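Local coordinates for protein major pepsin inhibitor 3 (Ascaris suum, PDB 1F32) that inhibits the aspartic protease pepsin, at residues F4-G9 against T106-I111; H101-T106 against P143-V148. All blocks are in the same frame, centred on the assembly; numbering follows the deposited sequence.

Contact 1 (F4-G9 against T106-I111)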
loop_
_atom_site.group_PDB
_atom_site.type_symbol
_atom_site.label_atom_id
_atom_site.label_comp_id
_atom_site.label_asym_id
_atom_site.label_seq_id
_atom_site.Cartn_x
_atom_site.Cartn_y
_atom_site.Cartn_z
ATOM N N PHE A 4 -6.386 -12.753 6.147
ATOM C CA PHE A 4 -5.489 -12.432 5.050
ATOM C C PHE A 4 -6.249 -11.920 3.836
ATOM O O PHE A 4 -7.374 -12.352 3.556
ATOM C CB PHE A 4 -4.700 -13.691 4.676
ATOM C CG PHE A 4 -3.799 -13.524 3.489
ATOM C CD1 PHE A 4 -2.657 -12.735 3.571
ATOM C CD2 PHE A 4 -4.084 -14.174 2.293
ATOM C CE1 PHE A 4 -1.806 -12.597 2.475
ATOM C CE2 PHE A 4 -3.245 -14.046 1.191
ATOM C CZ PHE A 4 -2.104 -13.258 1.279
ATOM N N SER A 5 -5.638 -10.966 3.141
ATOM C CA SER A 5 -6.204 -10.436 1.916
ATOM C C SER A 5 -5.008 -9.943 1.122
ATOM O O SER A 5 -3.986 -9.541 1.698
ATOM C CB SER A 5 -7.192 -9.289 2.182
ATOM O OG SER A 5 -6.523 -8.078 2.485
ATOM N N MET A 6 -5.116 -10.011 -0.198
ATOM C CA MET A 6 -4.035 -9.560 -1.058
ATOM C C MET A 6 -4.597 -8.879 -2.293
ATOM O O MET A 6 -5.695 -9.201 -2.746
ATOM C CB MET A 6 -3.163 -10.745 -1.495
ATOM C CG MET A 6 -3.840 -11.678 -2.493
ATOM S SD MET A 6 -2.753 -13.015 -3.038
ATOM C CE MET A 6 -3.595 -14.437 -2.328
ATOM N N SER A 7 -3.839 -7.943 -2.844
ATOM C CA SER A 7 -4.276 -7.241 -4.044
ATOM C C SER A 7 -3.105 -6.724 -4.868
ATOM O O SER A 7 -1.960 -6.677 -4.408
ATOM C CB SER A 7 -5.205 -6.083 -3.676
ATOM O OG SER A 7 -4.622 -5.259 -2.683
ATOM N N THR A 8 -3.398 -6.361 -6.107
ATOM C CA THR A 8 -2.385 -5.832 -6.999
ATOM C C THR A 8 -2.839 -4.443 -7.412
ATOM O O THR A 8 -4.032 -4.180 -7.496
ATOM C CB THR A 8 -2.223 -6.732 -8.247
ATOM O OG1 THR A 8 -1.664 -7.991 -7.849
ATOM C CG2 THR A 8 -1.304 -6.076 -9.261
ATOM N N GLY A 9 -1.886 -3.551 -7.650
ATOM C CA GLY A 9 -2.224 -2.197 -8.045
ATOM C C GLY A 9 -2.856 -2.124 -9.422
ATOM O O GLY A 9 -2.977 -3.144 -10.108
ATOM N N THR A 106 5.782 -18.125 3.652
ATOM C CA THR A 106 5.434 -19.173 4.609
ATOM C C THR A 106 3.991 -18.953 5.026
ATOM O O THR A 106 3.221 -19.891 5.140
ATOM C CB THR A 106 6.318 -19.136 5.872
ATOM O OG1 THR A 106 7.650 -19.523 5.534
ATOM C CG2 THR A 106 5.774 -20.106 6.951
ATOM N N PHE A 107 3.614 -17.696 5.249
ATOM C CA PHE A 107 2.245 -17.419 5.653
ATOM C C PHE A 107 1.266 -17.767 4.543
ATOM O O PHE A 107 0.243 -18.386 4.793
ATOM C CB PHE A 107 2.072 -15.949 6.058
ATOM C CG PHE A 107 0.683 -15.619 6.542
ATOM C CD1 PHE A 107 -0.338 -15.320 5.638
ATOM C CD2 PHE A 107 0.389 -15.646 7.904
ATOM C CE1 PHE A 107 -1.633 -15.051 6.077
ATOM C CE2 PHE A 107 -0.914 -15.379 8.362
ATOM C CZ PHE A 107 -1.920 -15.082 7.452
ATOM N N ARG A 108 1.572 -17.382 3.309
ATOM C CA ARG A 108 0.668 -17.684 2.202
ATOM C C ARG A 108 0.510 -19.197 2.056
ATOM O O ARG A 108 -0.585 -19.705 1.796
ATOM C CB ARG A 108 1.211 -17.090 0.899
ATOM C CG ARG A 108 1.295 -15.563 0.931
ATOM C CD ARG A 108 1.987 -15.006 -0.299
ATOM N NE ARG A 108 1.129 -14.990 -1.480
ATOM C CZ ARG A 108 1.564 -14.704 -2.705
ATOM N NH1 ARG A 108 2.844 -14.420 -2.903
ATOM N NH2 ARG A 108 0.722 -14.689 -3.724
ATOM N N GLU A 109 1.616 -19.910 2.217
ATOM C CA GLU A 109 1.596 -21.358 2.114
ATOM C C GLU A 109 0.785 -21.956 3.263
ATOM O O GLU A 109 0.103 -22.961 3.076
ATOM C CB GLU A 109 3.026 -21.887 2.102
ATOM C CG GLU A 109 3.802 -21.432 0.860
ATOM C CD GLU A 109 5.299 -21.642 0.983
ATOM O OE1 GLU A 109 5.749 -22.044 2.070
ATOM O OE2 GLU A 109 6.028 -21.391 -0.010
ATOM N N LYS A 110 0.850 -21.342 4.448
ATOM C CA LYS A 110 0.085 -21.857 5.593
ATOM C C LYS A 110 -1.395 -21.532 5.443
ATOM O O LYS A 110 -2.260 -22.322 5.831
ATOM C CB LYS A 110 0.612 -21.299 6.915
ATOM C CG LYS A 110 1.870 -21.997 7.384
ATOM C CD LYS A 110 2.226 -21.645 8.797
ATOM C CE LYS A 110 3.397 -22.491 9.268
ATOM N NZ LYS A 110 3.780 -22.170 10.664
ATOM N N ILE A 111 -1.689 -20.367 4.882
ATOM C CA ILE A 111 -3.076 -19.991 4.648
ATOM C C ILE A 111 -3.645 -20.996 3.650
ATOM O O ILE A 111 -4.776 -21.455 3.790
ATOM C CB ILE A 111 -3.179 -18.557 4.080
ATOM C CG1 ILE A 111 -3.300 -17.568 5.237
ATOM C CG2 ILE A 111 -4.353 -18.441 3.117
ATOM C CD1 ILE A 111 -4.587 -17.712 6.049
#

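Contact 2 (H101-T106 against P143-V148)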
loop_
_atom_site.group_PDB
_atom_site.type_symbol
_atom_site.label_atom_id
_atom_site.label_comp_id
_atom_site.label_asym_id
_atom_site.label_seq_id
_atom_site.Cartn_x
_atom_site.Cartn_y
_atom_site.Cartn_z
ATOM N N HIS A 101 10.394 -11.458 3.373
ATOM C CA HIS A 101 9.734 -12.036 2.216
ATOM C C HIS A 101 9.498 -13.520 2.454
ATOM O O HIS A 101 8.485 -14.079 2.035
ATOM C CB HIS A 101 10.582 -11.829 0.954
ATOM C CG HIS A 101 10.531 -10.433 0.413
ATOM N ND1 HIS A 101 11.613 -9.579 0.446
ATOM C CD2 HIS A 101 9.524 -9.742 -0.173
ATOM C CE1 HIS A 101 11.275 -8.422 -0.096
ATOM N NE2 HIS A 101 10.014 -8.494 -0.479
ATOM N N ALA A 102 10.442 -14.157 3.136
ATOM C CA ALA A 102 10.336 -15.575 3.438
ATOM C C ALA A 102 9.137 -15.806 4.347
ATOM O O ALA A 102 8.410 -16.781 4.185
ATOM C CB ALA A 102 11.612 -16.065 4.105
ATOM N N GLU A 103 8.911 -14.898 5.292
ATOM C CA GLU A 103 7.780 -15.064 6.186
ATOM C C GLU A 103 6.464 -14.894 5.447
ATOM O O GLU A 103 5.480 -15.554 5.788
ATOM C CB GLU A 103 7.832 -14.070 7.339
ATOM C CG GLU A 103 8.868 -14.388 8.382
ATOM C CD GLU A 103 8.485 -13.807 9.716
ATOM O OE1 GLU A 103 7.665 -14.433 10.427
ATOM O OE2 GLU A 103 8.989 -12.718 10.038
ATOM N N VAL A 104 6.453 -14.007 4.450
ATOM C CA VAL A 104 5.249 -13.773 3.662
ATOM C C VAL A 104 4.881 -15.050 2.915
ATOM O O VAL A 104 3.732 -15.463 2.922
ATOM C CB VAL A 104 5.447 -12.634 2.632
ATOM C CG1 VAL A 104 4.250 -12.571 1.692
ATOM C CG2 VAL A 104 5.612 -11.302 3.358
ATOM N N GLN A 105 5.858 -15.682 2.271
ATOM C CA GLN A 105 5.558 -16.906 1.537
ATOM C C GLN A 105 5.164 -18.053 2.475
ATOM O O GLN A 105 4.296 -18.860 2.139
ATOM C CB GLN A 105 6.756 -17.285 0.656
ATOM C CG GLN A 105 6.419 -17.473 -0.834
ATOM C CD GLN A 105 5.207 -16.673 -1.317
ATOM O OE1 GLN A 105 5.199 -15.444 -1.310
ATOM N NE2 GLN A 105 4.180 -17.387 -1.747
ATOM N N THR A 106 5.782 -18.125 3.652
ATOM C CA THR A 106 5.434 -19.173 4.609
ATOM C C THR A 106 3.991 -18.953 5.026
ATOM O O THR A 106 3.221 -19.891 5.140
ATOM C CB THR A 106 6.318 -19.136 5.872
ATOM O OG1 THR A 106 7.650 -19.523 5.534
ATOM C CG2 THR A 106 5.774 -20.106 6.951
ATOM N N PRO A 143 2.756 -13.027 10.194
ATOM C CA PRO A 143 4.216 -13.005 10.090
ATOM C C PRO A 143 4.774 -12.331 11.336
ATOM O O PRO A 143 4.166 -11.394 11.861
ATOM C CB PRO A 143 4.465 -12.189 8.820
ATOM C CG PRO A 143 3.281 -12.542 7.966
ATOM C CD PRO A 143 2.116 -12.525 8.964
ATOM N N SER A 144 5.920 -12.801 11.810
ATOM C CA SER A 144 6.504 -12.227 13.015
ATOM C C SER A 144 6.805 -10.740 12.876
ATOM O O SER A 144 6.792 -10.009 13.864
ATOM C CB SER A 144 7.777 -12.984 13.410
ATOM O OG SER A 144 8.779 -12.858 12.418
ATOM N N PHE A 145 7.053 -10.280 11.651
ATOM C CA PHE A 145 7.352 -8.871 11.466
ATOM C C PHE A 145 6.164 -7.948 11.733
ATOM O O PHE A 145 6.318 -6.729 11.781
ATOM C CB PHE A 145 7.954 -8.609 10.074
ATOM C CG PHE A 145 7.083 -9.032 8.914
ATOM C CD1 PHE A 145 5.830 -8.468 8.711
ATOM C CD2 PHE A 145 7.557 -9.954 7.986
ATOM C CE1 PHE A 145 5.058 -8.809 7.601
ATOM C CE2 PHE A 145 6.800 -10.302 6.873
ATOM C CZ PHE A 145 5.547 -9.728 6.678
ATOM N N CYS A 146 4.981 -8.523 11.922
ATOM C CA CYS A 146 3.803 -7.722 12.215
ATOM C C CYS A 146 3.842 -7.221 13.662
ATOM O O CYS A 146 3.043 -6.377 14.046
ATOM C CB CYS A 146 2.534 -8.543 12.011
ATOM S SG CYS A 146 1.763 -8.546 10.352
ATOM N N THR A 147 4.775 -7.744 14.452
ATOM C CA THR A 147 4.911 -7.348 15.856
ATOM C C THR A 147 6.087 -6.402 16.137
ATOM O O THR A 147 7.227 -6.688 15.777
ATOM C CB THR A 147 5.052 -8.588 16.764
ATOM O OG1 THR A 147 3.861 -9.376 16.668
ATOM C CG2 THR A 147 5.260 -8.168 18.231
ATOM N N VAL A 148 5.783 -5.280 16.789
ATOM C CA VAL A 148 6.766 -4.251 17.157
ATOM C C VAL A 148 7.478 -3.601 15.967
ATOM O O VAL A 148 7.594 -4.190 14.888
ATOM C CB VAL A 148 7.834 -4.809 18.152
ATOM C CG1 VAL A 148 9.151 -5.091 17.435
ATOM C CG2 VAL A 148 8.046 -3.817 19.288
#

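Contact 1 (F4-G9 against T106-I111)
Strand 5-8, an outermost strand of the five-stranded antiparallel sheet, comes up beside helix 98-116 where Phe4 and Met6 meet Phe107, Arg108 and Ile111. Phe4 carries most of the contact. Its CG is anti to the backbone N (chi1 176°), which swings the ring toward Phe107, and the two side chains pass each other running in opposite senses. Their ring planes are inclined at 51°, an oblique pairing, with Phe4 CD1 3.6 Å from Phe107 CE1. Phe4 CB lies in the plane of the Phe107 ring, at its edge, 3.6 Å from Phe107 CE1. Branched Ile111, one helical turn on from Phe107, adds an aliphatic neighbour, its CG1 4.2 Å from Phe4 CB. A large, flat phenylalanine suits this place because its ring reaches Phe107 and Arg108 while its CB meets Ile111. Arg108 CG, part of the aliphatic stem, adds to the apolar surroundings, 4.1 Å from Phe4 CZ. Farther out, Arg108 bends at chi3 (77°) and its side chain crosses that of Met6 at about a right angle; unbranched, flexible Met6 brings SD to 3.9 Å from Arg108 NH2. The same guanidinium gives a hydrogen bond from NH1 to Gln105 OE1, back along the helix. Around this junction, strand 72-76 pairs with strand 5-8 and supplies Phe74 against Phe4, Met6 and Arg108, while its Phe76 makes an edge-to-face pair with Phe107.

Contact 2 (H101-T106 against P143-V148)
Glu103 reaches Ser144 by leaving the helix with CG anti to its own carbonyl carbon (chi1 -74°) and continuing extended to its carboxylate. Phe145 places CG between its backbone N and carbonyl carbon (chi1 58°), which brings its ring in beside the same helical turn. The main polar link runs from Ser144 N to Glu103 OE1, 2.8 Å long and fairly straight; the N-H meets OE1 on the syn side, tilted out of the carboxylate plane. Small Ser144 also brings OG by OE2, but its modelled position is too close to be trusted in detail. Closer to the Glu103 backbone, the packing is apolar. Branched Val104 presents the single methyl CG2 to the Phe145 ring edge, in its plane, 3.7 Å from Phe145 CZ. Glu103 CB touches Phe145 CE2 at 3.9 Å, and Pro143 CB rests over the centre of one ring face, so a rigid proline and a flat phenylalanine fit together beside the helix. Glutamate thus suits a boundary position, lending its CB to the apolar packing. Its carboxylate lies at the N-terminal end of the 3-10 segment 144-146, where the N-H of Ser144 points at it, a setting that would tend to stabilise negative charge.

Contacts 1 and 2 lie 11 Å apart between centres, in the same half of the molecule, and share helix 98-116, with Thr106 common to their ranges. Along the chain their segments alternate: 4-9, then the two consecutive portions of the helix, then 143-148. Contact 1 therefore joins the N-terminal strand to the later portion, and contact 2 the C-terminal tail to the earlier one. They touch directly, Phe107 CD2 lying 3.7 Å from Pro143 CD. Strand 72-76 backs both, through Phe74 and Phe76, and the Cys79-Cys146 disulfide ties the tail covalently to the sheet. The two chain ends of the inhibitor are thus gathered around one helix.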